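Long-range contacts in diphthine synthase (Entamoeba histolytica, PDB 3I4T), which probably methylates a modified histidine of elongation factor 2 with S-adenosylmethionine as methyl donor, a step in the making of diphthamide: residues A[233-238]-A[251-256]; A[237-242]-A[268-273]; A[42-47]-A[68-73]; A[49-54]-A[96-101]. All coordinates share one frame; numbering follows the deposited sequence.

How the contacts relate
The four contacts form two clusters on opposite sides of the chain's centre, one in each half of a two-lobed methylase. Contacts 3 and 4, with centres about 10 Å apart, belong to the parallel sheet of the N-terminal lobe: helices 38-46 and 63-70 meet against one face of the sheet, at strands 49-52 and 97-102, and Tyr70 OH lies 3.7 Å from Leu101 CD1. Contacts 1 and 2 share Val237 and Gly238 and flank strand 235-240 in the mixed sheet of the C-terminal lobe. Between the clusters the nearest atoms, those of contacts 2 and 4, are about 14 Å apart. In relatives the cofactor binds between the two lobes.

Contact 1: A[233-238]-A[251-256]; sequences DTMVVG and YGKMKD
Tyr251 lays one face of its ring against Met235, whose CE sits 4.0 Å from the ring centroid, a CH-pi contact. Bends at chi2 and chi3 (-73° and -79°) fold the methionine back over the ring, with SD farther above the same face in a Met-aromatic contact; Val237 CG2 approaches the ring obliquely, 3.7 Å from CD1. Gly252 pairs with Val236 in both directions: Val236 N gives a nearly straight bond of 2.8 Å to Gly252 O, and Gly252 N returns one to Val236 O. Lys253 runs beside Asp233, its CD 3.4 Å from Asp233 OD1, and occupies the N-cap position of helix 254-257. Met254 N makes a weak bond to Thr234 O as the chain turns into the helix; the Met254 side chain crosses that of Val236 at about a right angle, CG 4.0 Å from Val236 CG1. Lys255, extended beyond CG, brings NZ to 3.4 Å from Asp233 OD1 in a salt bridge whose hydrogen bond is weak. This is the open end of hairpin 235-240/248-253; Leu281 and Leu284 also pack on Tyr251. Backbone bonds and the methionine methyl on the tyrosine face thus join the strands, whereas the salt bridge lies at the exposed margin.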
loop_
_atom_site.group_PDB
_atom_site.type_symbol
_atom_site.label_atom_id
_atom_site.label_comp_id
_atom_site.label_asym_id
_atom_site.label_seq_id
_atom_site.Cartn_x
_atom_site.Cartn_y
_atom_site.Cartn_z
ATOM N N ASP A 233 20.985 -18.451 9.360
ATOM C CA ASP A 233 19.982 -19.482 9.095
ATOM C C ASP A 233 18.537 -18.976 9.140
ATOM O O ASP A 233 17.607 -19.763 8.962
ATOM C CB ASP A 233 20.147 -20.648 10.080
ATOM C CG ASP A 233 21.475 -21.379 9.915
ATOM O OD1 ASP A 233 21.685 -22.008 8.856
ATOM O OD2 ASP A 233 22.306 -21.337 10.851
ATOM N N THR A 234 18.350 -17.674 9.373
ATOM C CA THR A 234 17.008 -17.075 9.419
ATOM C C THR A 234 16.386 -17.117 8.025
ATOM O O THR A 234 17.020 -16.696 7.064
ATOM C CB THR A 234 17.047 -15.609 9.961
ATOM O OG1 THR A 234 17.511 -15.607 11.320
ATOM C CG2 THR A 234 15.668 -14.950 9.904
ATOM N N MET A 235 15.163 -17.639 7.928
ATOM C CA MET A 235 14.435 -17.752 6.659
ATOM C C MET A 235 13.825 -16.410 6.290
ATOM O O MET A 235 13.017 -15.851 7.041
ATOM C CB MET A 235 13.327 -18.818 6.737
ATOM C CG MET A 235 13.798 -20.257 6.987
ATOM S SD MET A 235 14.604 -21.038 5.558
ATOM C CE MET A 235 13.186 -21.513 4.569
ATOM N N VAL A 236 14.209 -15.896 5.130
ATOM C CA VAL A 236 13.769 -14.587 4.684
ATOM C C VAL A 236 13.314 -14.687 3.249
ATOM O O VAL A 236 13.465 -15.728 2.607
ATOM C CB VAL A 236 14.888 -13.525 4.783
ATOM C CG1 VAL A 236 15.303 -13.309 6.246
ATOM C CG2 VAL A 236 16.096 -13.909 3.907
ATOM N N VAL A 237 12.765 -13.590 2.749
ATOM C CA VAL A 237 12.134 -13.575 1.451
ATOM C C VAL A 237 12.826 -12.513 0.613
ATOM O O VAL A 237 12.719 -11.317 0.905
ATOM C CB VAL A 237 10.622 -13.252 1.564
ATOM C CG1 VAL A 237 9.907 -13.491 0.234
ATOM C CG2 VAL A 237 9.971 -14.070 2.685
ATOM N N GLY A 238 13.554 -12.960 -0.409
ATOM C CA GLY A 238 14.160 -12.066 -1.367
ATOM C C GLY A 238 13.140 -11.832 -2.453
ATOM O O GLY A 238 12.501 -12.779 -2.929
ATOM N N TYR A 251 12.243 -17.785 -1.066
ATOM C CA TYR A 251 12.170 -17.929 0.388
ATOM C C TYR A 251 13.246 -18.908 0.842
ATOM O O TYR A 251 13.242 -20.078 0.448
ATOM C CB TYR A 251 10.793 -18.446 0.771
ATOM C CG TYR A 251 10.542 -18.677 2.260
ATOM C CD1 TYR A 251 10.689 -17.650 3.182
ATOM C CD2 TYR A 251 10.109 -19.925 2.723
ATOM C CE1 TYR A 251 10.438 -17.862 4.524
ATOM C CE2 TYR A 251 9.846 -20.147 4.060
ATOM C CZ TYR A 251 10.013 -19.114 4.955
ATOM O OH TYR A 251 9.751 -19.328 6.289
ATOM N N GLY A 252 14.167 -18.432 1.668
ATOM C CA GLY A 252 15.272 -19.271 2.109
ATOM C C GLY A 252 16.161 -18.601 3.138
ATOM O O GLY A 252 15.904 -17.463 3.559
ATOM N N LYS A 253 17.208 -19.322 3.537
ATOM C CA LYS A 253 18.153 -18.856 4.542
ATOM C C LYS A 253 18.935 -17.656 4.042
ATOM O O LYS A 253 19.175 -17.515 2.849
ATOM C CB LYS A 253 19.122 -19.977 4.948
ATOM C CG LYS A 253 18.454 -21.248 5.437
ATOM C CD LYS A 253 19.359 -22.071 6.350
ATOM C CE LYS A 253 18.902 -23.538 6.440
ATOM N NZ LYS A 253 19.623 -24.397 5.432
ATOM N N MET A 254 19.342 -16.800 4.971
ATOM C CA MET A 254 20.185 -15.652 4.656
ATOM C C MET A 254 21.469 -16.052 3.961
ATOM O O MET A 254 21.864 -15.393 3.001
ATOM C CB MET A 254 20.467 -14.818 5.904
ATOM C CG MET A 254 19.189 -14.207 6.478
ATOM S SD MET A 254 19.395 -12.735 7.511
ATOM C CE MET A 254 19.738 -11.502 6.260
ATOM N N LYS A 255 22.100 -17.137 4.418
ATOM C CA LYS A 255 23.349 -17.617 3.804
ATOM C C LYS A 255 23.141 -18.152 2.397
ATOM O O LYS A 255 24.062 -18.125 1.584
ATOM C CB LYS A 255 24.036 -18.686 4.658
ATOM C CG LYS A 255 23.231 -19.966 4.870
ATOM C CD LYS A 255 23.965 -20.939 5.777
ATOM C CE LYS A 255 23.258 -22.282 5.823
ATOM N NZ LYS A 255 23.957 -23.266 6.712
ATOM N N ASP A 256 21.935 -18.634 2.111
ATOM C CA ASP A 256 21.625 -19.163 0.788
ATOM C C ASP A 256 21.239 -18.056 -0.174
ATOM O O ASP A 256 21.596 -18.094 -1.356
ATOM C CB ASP A 256 20.521 -20.209 0.879
ATOM C CG ASP A 256 20.995 -21.495 1.509
ATOM O OD1 ASP A 256 22.135 -21.922 1.229
ATOM O OD2 ASP A 256 20.234 -22.094 2.289
#

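Contact 2: A[237-242]-A[268-273]; sequences VGMARV and CLLIPA
Val237 and Leu270, then Met239 and Cys268, form two antiparallel hydrogen-bonded pairs between strands whose segment axes run at 155° and approach to 4.9 Å. Each pair is bonded in both directions; in the first, Leu270 N lies 2.8 Å from Val237 O. On the face that carries these four side chains, Val237 CB meets Leu270 CB at 3.8 Å, and Val237 CG2 reaches on toward the ring of Pro272. Met239 rises from the sheet and leans toward Leu270, SD 3.5 Å from Leu270 CD1; CG anti to the carbonyl carbon (chi1 -58°) sets the lean, and the bend at chi3 turns only CE. Its CB faces Cys268 SG at 4.2 Å. On the other face Gly238 is paired with Leu269, whose CG stands anti to the backbone N (chi1 -173°) and whose CD1 comes to 3.4 Å from Val237 O. Gly238 also pairs through its backbone with Val250, and Leu269 with Val182, so both strands are interior to the mixed sheet. With every touching residue buried, the paired amides and carbonyls satisfy one another within an apolar layer of methyl groups and sulfur.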
loop_
_atom_site.group_PDB
_atom_site.type_symbol
_atom_site.label_atom_id
_atom_site.label_comp_id
_atom_site.label_asym_id
_atom_site.label_seq_id
_atom_site.Cartn_x
_atom_site.Cartn_y
_atom_site.Cartn_z
ATOM N N VAL A 237 12.765 -13.590 2.749
ATOM C CA VAL A 237 12.134 -13.575 1.451
ATOM C C VAL A 237 12.826 -12.513 0.613
ATOM O O VAL A 237 12.719 -11.317 0.905
ATOM C CB VAL A 237 10.622 -13.252 1.564
ATOM C CG1 VAL A 237 9.907 -13.491 0.234
ATOM C CG2 VAL A 237 9.971 -14.070 2.685
ATOM N N GLY A 238 13.554 -12.960 -0.409
ATOM C CA GLY A 238 14.160 -12.066 -1.367
ATOM C C GLY A 238 13.140 -11.832 -2.453
ATOM O O GLY A 238 12.501 -12.779 -2.929
ATOM N N MET A 239 12.960 -10.572 -2.834
ATOM C CA MET A 239 11.996 -10.244 -3.867
ATOM C C MET A 239 12.582 -9.291 -4.877
ATOM O O MET A 239 13.131 -8.251 -4.519
ATOM C CB MET A 239 10.729 -9.654 -3.251
ATOM C CG MET A 239 10.067 -10.590 -2.240
ATOM S SD MET A 239 8.539 -9.903 -1.631
ATOM C CE MET A 239 7.399 -10.350 -2.935
ATOM N N ALA A 240 12.464 -9.660 -6.146
ATOM C CA ALA A 240 12.959 -8.837 -7.235
ATOM C C ALA A 240 11.832 -8.555 -8.216
ATOM O O ALA A 240 11.061 -9.448 -8.551
ATOM C CB ALA A 240 14.117 -9.537 -7.935
ATOM N N ARG A 241 11.755 -7.312 -8.678
ATOM C CA ARG A 241 10.785 -6.889 -9.690
ATOM C C ARG A 241 9.330 -7.210 -9.297
ATOM O O ARG A 241 8.567 -7.788 -10.074
ATOM C CB ARG A 241 11.165 -7.449 -11.069
ATOM C CG ARG A 241 12.577 -7.055 -11.486
ATOM C CD ARG A 241 13.092 -7.797 -12.708
ATOM N NE ARG A 241 13.168 -9.245 -12.513
ATOM C CZ ARG A 241 14.134 -9.885 -11.860
ATOM N NH1 ARG A 241 15.132 -9.225 -11.285
ATOM N NH2 ARG A 241 14.088 -11.204 -11.764
ATOM N N VAL A 242 8.952 -6.815 -8.086
ATOM C CA VAL A 242 7.601 -7.048 -7.587
ATOM C C VAL A 242 6.563 -6.440 -8.532
ATOM O O VAL A 242 6.716 -5.311 -9.003
ATOM C CB VAL A 242 7.438 -6.535 -6.128
ATOM C CG1 VAL A 242 6.023 -6.701 -5.630
ATOM C CG2 VAL A 242 8.394 -7.284 -5.201
ATOM N N CYS A 268 13.962 -5.953 -2.908
ATOM C CA CYS A 268 13.727 -5.733 -1.487
ATOM C C CYS A 268 13.657 -7.057 -0.733
ATOM O O CYS A 268 13.544 -8.125 -1.339
ATOM C CB CYS A 268 12.455 -4.917 -1.237
ATOM S SG CYS A 268 10.957 -5.773 -1.706
ATOM N N LEU A 269 13.706 -6.962 0.592
ATOM C CA LEU A 269 13.785 -8.111 1.468
ATOM C C LEU A 269 12.655 -8.094 2.486
ATOM O O LEU A 269 12.287 -7.038 3.005
ATOM C CB LEU A 269 15.131 -8.083 2.208
ATOM C CG LEU A 269 15.499 -9.292 3.056
ATOM C CD1 LEU A 269 15.708 -10.511 2.188
ATOM C CD2 LEU A 269 16.740 -8.996 3.852
ATOM N N LEU A 270 12.104 -9.266 2.771
ATOM C CA LEU A 270 11.130 -9.404 3.844
ATOM C C LEU A 270 11.683 -10.288 4.945
ATOM O O LEU A 270 12.119 -11.420 4.701
ATOM C CB LEU A 270 9.806 -9.971 3.337
ATOM C CG LEU A 270 9.184 -9.391 2.064
ATOM C CD1 LEU A 270 7.868 -10.112 1.786
ATOM C CD2 LEU A 270 8.968 -7.896 2.141
ATOM N N ILE A 271 11.683 -9.751 6.155
ATOM C CA ILE A 271 12.099 -10.503 7.309
ATOM C C ILE A 271 10.861 -10.827 8.140
ATOM O O ILE A 271 10.351 -9.966 8.867
ATOM C CB ILE A 271 13.155 -9.748 8.156
ATOM C CG1 ILE A 271 14.354 -9.345 7.287
ATOM C CG2 ILE A 271 13.596 -10.624 9.338
ATOM C CD1 ILE A 271 15.364 -8.430 7.993
ATOM N N PRO A 272 10.365 -12.072 8.017
ATOM C CA PRO A 272 9.165 -12.515 8.724
ATOM C C PRO A 272 9.320 -12.388 10.229
ATOM O O PRO A 272 10.440 -12.436 10.721
ATOM C CB PRO A 272 9.056 -13.997 8.345
ATOM C CG PRO A 272 9.808 -14.132 7.053
ATOM C CD PRO A 272 10.903 -13.106 7.108
ATOM N N ALA A 273 8.211 -12.228 10.956
ATOM C CA ALA A 273 8.211 -12.368 12.428
ATOM C C ALA A 273 8.714 -13.761 12.862
ATOM O O ALA A 273 8.662 -14.699 12.074
ATOM C CB ALA A 273 6.806 -12.124 12.976
#

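Contact 3: A[42-47]-A[68-73]; sequences EAVKSC and EFYGKK
Val44 and Tyr70 make the apolar centre of a helix-end to helix-end contact, where the last turns of helices 38-46 and 63-70 meet on one side of the parallel sheet in the N-terminal lobe. Val44 CG1 stands over one face of the tyrosine ring, 4.1 Å from the centroid and displaced toward the rim near CG and CD2. CG1 is anti to the backbone N (chi1 165°), and the valine and tyrosine side chains cross at about a right angle. Leu101 of strand 97-102 touches both side chains, and Val50 of strand 49-52 packs on Val44, which ties the pair to the sheet.

The two helices precede and follow strand 49-52 and lie on the same face, as parts of successive beta-alpha-beta crossovers (22-27 to 49-52 to 75-76) of the kind found in the tetrapyrrole methylase family. Both segments leave their helices here, at Cys47 and at Gly71, whose phi is positive.

Two lysines reach across in opposite directions, each to backbone carbonyls near the end of the other helix. Lys45, extended beyond CG, lays its chain along that end and brings CE to 3.4 Å from Tyr70 O. The end of Lys72 lies among the carbonyls that close helix 38-46, CE 3.1 Å from Lys45 O and NZ 3.0 Å from Cys47 O. Carbonyls at a helix C-terminus carry partial negative charge and would probably attract the ammonium group. Farther out, Val38 of the second subunit packs on Phe69, placing this corner beside the dimer contact.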
loop_
_atom_site.group_PDB
_atom_site.type_symbol
_atom_site.label_atom_id
_atom_site.label_comp_id
_atom_site.label_asym_id
_atom_site.label_seq_id
_atom_site.Cartn_x
_atom_site.Cartn_y
_atom_site.Cartn_z
ATOM N N GLU A 42 -5.798 10.232 -18.036
ATOM C CA GLU A 42 -6.606 11.404 -18.390
ATOM C C GLU A 42 -5.975 12.713 -17.943
ATOM O O GLU A 42 -6.006 13.699 -18.684
ATOM C CB GLU A 42 -8.035 11.289 -17.861
ATOM C CG GLU A 42 -8.945 10.437 -18.726
ATOM C CD GLU A 42 -10.398 10.424 -18.249
ATOM O OE1 GLU A 42 -10.857 11.417 -17.633
ATOM O OE2 GLU A 42 -11.089 9.412 -18.510
ATOM N N ALA A 43 -5.394 12.722 -16.744
ATOM C CA ALA A 43 -4.734 13.928 -16.236
ATOM C C ALA A 43 -3.497 14.229 -17.065
ATOM O O ALA A 43 -3.262 15.379 -17.458
ATOM C CB ALA A 43 -4.373 13.776 -14.787
ATOM N N VAL A 44 -2.710 13.192 -17.338
ATOM C CA VAL A 44 -1.563 13.341 -18.212
ATOM C C VAL A 44 -1.992 14.081 -19.477
ATOM O O VAL A 44 -1.391 15.081 -19.854
ATOM C CB VAL A 44 -0.942 11.975 -18.589
ATOM C CG1 VAL A 44 0.010 12.122 -19.784
ATOM C CG2 VAL A 44 -0.224 11.365 -17.397
ATOM N N LYS A 45 -3.060 13.589 -20.097
ATOM C CA LYS A 45 -3.524 14.103 -21.374
ATOM C C LYS A 45 -4.098 15.520 -21.291
ATOM O O LYS A 45 -4.062 16.256 -22.278
ATOM C CB LYS A 45 -4.533 13.136 -22.013
ATOM C CG LYS A 45 -3.898 11.853 -22.560
ATOM C CD LYS A 45 -4.876 11.056 -23.426
ATOM C CE LYS A 45 -4.167 9.926 -24.184
ATOM N NZ LYS A 45 -5.129 9.113 -24.983
ATOM N N SER A 46 -4.610 15.898 -20.121
ATOM C CA SER A 46 -5.172 17.231 -19.922
ATOM C C SER A 46 -4.090 18.263 -19.583
ATOM O O SER A 46 -4.309 19.472 -19.732
ATOM C CB SER A 46 -6.272 17.213 -18.843
ATOM O OG SER A 46 -5.737 17.289 -17.522
ATOM N N CYS A 47 -2.928 17.790 -19.140
ATOM C CA CYS A 47 -1.866 18.675 -18.669
ATOM C C CYS A 47 -1.072 19.294 -19.800
ATOM O O CYS A 47 -0.921 18.692 -20.861
ATOM C CB CYS A 47 -0.915 17.934 -17.727
ATOM S SG CYS A 47 -1.495 17.885 -16.033
ATOM N N GLU A 68 4.180 8.219 -27.254
ATOM C CA GLU A 68 3.083 7.997 -28.193
ATOM C C GLU A 68 1.969 7.116 -27.615
ATOM O O GLU A 68 0.902 6.967 -28.213
ATOM C CB GLU A 68 3.579 7.513 -29.569
ATOM C CG GLU A 68 4.023 6.059 -29.667
ATOM C CD GLU A 68 4.072 5.583 -31.116
ATOM O OE1 GLU A 68 4.220 6.440 -32.022
ATOM O OE2 GLU A 68 3.955 4.354 -31.345
ATOM N N PHE A 69 2.223 6.547 -26.440
ATOM C CA PHE A 69 1.163 5.966 -25.625
ATOM C C PHE A 69 0.348 7.092 -24.975
ATOM O O PHE A 69 -0.867 6.982 -24.838
ATOM C CB PHE A 69 1.758 5.029 -24.570
ATOM C CG PHE A 69 0.737 4.403 -23.663
ATOM C CD1 PHE A 69 -0.031 3.327 -24.094
ATOM C CD2 PHE A 69 0.559 4.876 -22.369
ATOM C CE1 PHE A 69 -0.978 2.742 -23.248
ATOM C CE2 PHE A 69 -0.377 4.303 -21.524
ATOM C CZ PHE A 69 -1.151 3.235 -21.964
ATOM N N TYR A 70 1.019 8.173 -24.585
ATOM C CA TYR A 70 0.326 9.345 -24.037
ATOM C C TYR A 70 -0.155 10.332 -25.109
ATOM O O TYR A 70 -1.046 11.136 -24.846
ATOM C CB TYR A 70 1.209 10.118 -23.044
ATOM C CG TYR A 70 1.647 9.380 -21.799
ATOM C CD1 TYR A 70 0.916 8.298 -21.291
ATOM C CD2 TYR A 70 2.782 9.791 -21.103
ATOM C CE1 TYR A 70 1.320 7.633 -20.143
ATOM C CE2 TYR A 70 3.196 9.133 -19.950
ATOM C CZ TYR A 70 2.459 8.056 -19.472
ATOM O OH TYR A 70 2.875 7.408 -18.329
ATOM N N GLY A 71 0.455 10.285 -26.297
ATOM C CA GLY A 71 0.245 11.301 -27.330
ATOM C C GLY A 71 0.840 12.664 -26.982
ATOM O O GLY A 71 0.436 13.682 -27.547
ATOM N N LYS A 72 1.812 12.680 -26.066
ATOM C CA LYS A 72 2.418 13.913 -25.561
ATOM C C LYS A 72 3.917 13.750 -25.388
ATOM O O LYS A 72 4.401 12.638 -25.218
ATOM C CB LYS A 72 1.832 14.272 -24.190
ATOM C CG LYS A 72 0.571 15.123 -24.219
ATOM C CD LYS A 72 0.395 15.851 -22.900
ATOM C CE LYS A 72 -0.992 16.432 -22.779
ATOM N NZ LYS A 72 -1.241 17.596 -23.669
ATOM N N LYS A 73 4.647 14.864 -25.411
ATOM C CA LYS A 73 6.062 14.852 -25.053
ATOM C C LYS A 73 6.198 14.869 -23.541
ATOM O O LYS A 73 5.427 15.529 -22.846
ATOM C CB LYS A 73 6.827 16.032 -25.670
ATOM C CG LYS A 73 7.177 15.885 -27.167
ATOM C CD LYS A 73 7.303 14.424 -27.609
ATOM C CE LYS A 73 8.275 14.236 -28.773
ATOM N NZ LYS A 73 9.661 13.915 -28.299
#

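Contact 4: A[49-54]-A[96-101]; sequences LVFLEH and KNVALL
Phe51 meets strand 97-102 with CB and one side of its ring. CB lies 3.7 Å from Ala99 O and 4.1 Å from Leu100 CD1. With CG anti to the carbonyl carbon, chi1 (-66°) swings the ring back to the level of Val98, and chi2 (-100°) turns its edge to Ala99 O, which sits in plane near CD2. Farther along, CD2 and CE2 both meet Val98 CG1, which comes in obliquely, 3.7 Å from CE2. Ala99 O also accepts the Phe51 N hydrogen bond, 2.7 Å and nearly straight, and Phe51 O in turn accepts a hydrogen bond from Leu101 N. Ala99 N to Leu49 O and Glu53 N to Leu101 O continue the series on either side. The opposite face of the sheet is aliphatic, with Leu101 CD1 3.7 Å from Val50 CG1 and Leu101 CB 3.5 Å from Leu52 CD2; Leu66 of helix 63-70 packs on Leu52. Val98 and Leu49 instead meet Pro92 of helix 90-93, so helices lie on both faces. Strand 97-102 also pairs with strand 22-27. Such parallel pairing of neighbours far apart in sequence, with helices on both sides, is typical of the alpha/beta N-terminal domain of tetrapyrrole methylases.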
loop_
_atom_site.group_PDB
_atom_site.type_symbol
_atom_site.label_atom_id
_atom_site.label_comp_id
_atom_site.label_asym_id
_atom_site.label_seq_id
_atom_site.Cartn_x
_atom_site.Cartn_y
_atom_site.Cartn_z
ATOM N N LEU A 49 2.165 20.254 -19.353
ATOM C CA LEU A 49 3.532 19.761 -19.199
ATOM C C LEU A 49 3.536 18.500 -18.358
ATOM O O LEU A 49 2.813 18.407 -17.364
ATOM C CB LEU A 49 4.428 20.824 -18.553
ATOM C CG LEU A 49 4.726 22.119 -19.324
ATOM C CD1 LEU A 49 5.094 23.220 -18.355
ATOM C CD2 LEU A 49 5.825 21.958 -20.391
ATOM N N VAL A 50 4.350 17.529 -18.758
ATOM C CA VAL A 50 4.399 16.244 -18.075
ATOM C C VAL A 50 5.832 15.888 -17.700
ATOM O O VAL A 50 6.690 15.722 -18.563
ATOM C CB VAL A 50 3.781 15.116 -18.933
ATOM C CG1 VAL A 50 3.732 13.806 -18.140
ATOM C CG2 VAL A 50 2.390 15.501 -19.411
ATOM N N PHE A 51 6.088 15.770 -16.408
ATOM C CA PHE A 51 7.420 15.446 -15.933
ATOM C C PHE A 51 7.469 14.033 -15.395
ATOM O O PHE A 51 6.509 13.545 -14.789
ATOM C CB PHE A 51 7.862 16.406 -14.836
ATOM C CG PHE A 51 8.054 17.819 -15.298
ATOM C CD1 PHE A 51 9.327 18.302 -15.579
ATOM C CD2 PHE A 51 6.961 18.678 -15.435
ATOM C CE1 PHE A 51 9.514 19.626 -16.003
ATOM C CE2 PHE A 51 7.127 19.995 -15.852
ATOM C CZ PHE A 51 8.408 20.474 -16.136
ATOM N N LEU A 52 8.600 13.379 -15.638
ATOM C CA LEU A 52 8.911 12.110 -15.014
ATOM C C LEU A 52 10.026 12.301 -14.015
ATOM O O LEU A 52 11.073 12.868 -14.338
ATOM C CB LEU A 52 9.368 11.094 -16.052
ATOM C CG LEU A 52 8.335 10.340 -16.881
ATOM C CD1 LEU A 52 9.058 9.587 -17.971
ATOM C CD2 LEU A 52 7.541 9.369 -16.036
ATOM N N GLU A 53 9.785 11.834 -12.797
ATOM C CA GLU A 53 10.843 11.591 -11.834
ATOM C C GLU A 53 11.841 10.611 -12.469
ATOM O O GLU A 53 11.446 9.573 -12.978
ATOM C CB GLU A 53 10.224 10.995 -10.574
ATOM C CG GLU A 53 11.185 10.736 -9.445
ATOM C CD GLU A 53 10.589 9.835 -8.381
ATOM O OE1 GLU A 53 9.977 8.790 -8.725
ATOM O OE2 GLU A 53 10.749 10.176 -7.191
ATOM N N HIS A 54 13.129 10.950 -12.454
ATOM C CA HIS A 54 14.157 10.116 -13.097
ATOM C C HIS A 54 14.086 8.654 -12.643
ATOM O O HIS A 54 14.393 7.737 -13.419
ATOM C CB HIS A 54 15.557 10.680 -12.839
ATOM C CG HIS A 54 16.050 10.446 -11.448
ATOM N ND1 HIS A 54 15.733 11.280 -10.399
ATOM C CD2 HIS A 54 16.815 9.456 -10.928
ATOM C CE1 HIS A 54 16.292 10.822 -9.292
ATOM N NE2 HIS A 54 16.951 9.715 -9.586
ATOM N N LYS A 96 -0.003 26.857 -15.117
ATOM C CA LYS A 96 -0.513 25.794 -15.995
ATOM C C LYS A 96 -0.701 24.476 -15.252
ATOM O O LYS A 96 -0.056 24.238 -14.233
ATOM C CB LYS A 96 0.465 25.563 -17.148
ATOM C CG LYS A 96 0.720 26.781 -18.022
ATOM C CD LYS A 96 2.033 26.651 -18.764
ATOM C CE LYS A 96 2.737 28.000 -18.847
ATOM N NZ LYS A 96 4.224 27.847 -18.941
ATOM N N ASN A 97 -1.576 23.619 -15.780
ATOM C CA ASN A 97 -1.708 22.239 -15.299
ATOM C C ASN A 97 -0.465 21.421 -15.633
ATOM O O ASN A 97 -0.162 21.175 -16.799
ATOM C CB ASN A 97 -2.943 21.564 -15.886
ATOM C CG ASN A 97 -4.225 22.262 -15.504
ATOM O OD1 ASN A 97 -4.634 22.250 -14.344
ATOM N ND2 ASN A 97 -4.871 22.880 -16.483
ATOM N N VAL A 98 0.246 21.014 -14.588
ATOM C CA VAL A 98 1.504 20.301 -14.701
ATOM C C VAL A 98 1.333 18.927 -14.053
ATOM O O VAL A 98 0.676 18.802 -13.020
ATOM C CB VAL A 98 2.646 21.090 -14.005
ATOM C CG1 VAL A 98 3.941 20.276 -13.939
ATOM C CG2 VAL A 98 2.882 22.428 -14.709
ATOM N N ALA A 99 1.905 17.902 -14.678
ATOM C CA ALA A 99 1.844 16.546 -14.141
ATOM C C ALA A 99 3.236 16.061 -13.780
ATOM O O ALA A 99 4.187 16.241 -14.550
ATOM C CB ALA A 99 1.205 15.602 -15.142
ATOM N N LEU A 100 3.355 15.479 -12.592
ATOM C CA LEU A 100 4.576 14.801 -12.182
ATOM C C LEU A 100 4.294 13.316 -12.022
ATOM O O LEU A 100 3.423 12.921 -11.262
ATOM C CB LEU A 100 5.135 15.391 -10.883
ATOM C CG LEU A 100 6.345 14.673 -10.258
ATOM C CD1 LEU A 100 7.550 14.572 -11.219
ATOM C CD2 LEU A 100 6.748 15.341 -8.953
ATOM N N LEU A 101 5.050 12.504 -12.743
ATOM C CA LEU A 101 4.843 11.070 -12.757
ATOM C C LEU A 101 5.905 10.354 -11.923
ATOM O O LEU A 101 7.103 10.574 -12.106
ATOM C CB LEU A 101 4.854 10.560 -14.198
ATOM C CG LEU A 101 3.953 11.229 -15.242
ATOM C CD1 LEU A 101 3.964 10.432 -16.535
ATOM C CD2 LEU A 101 2.534 11.385 -14.717
#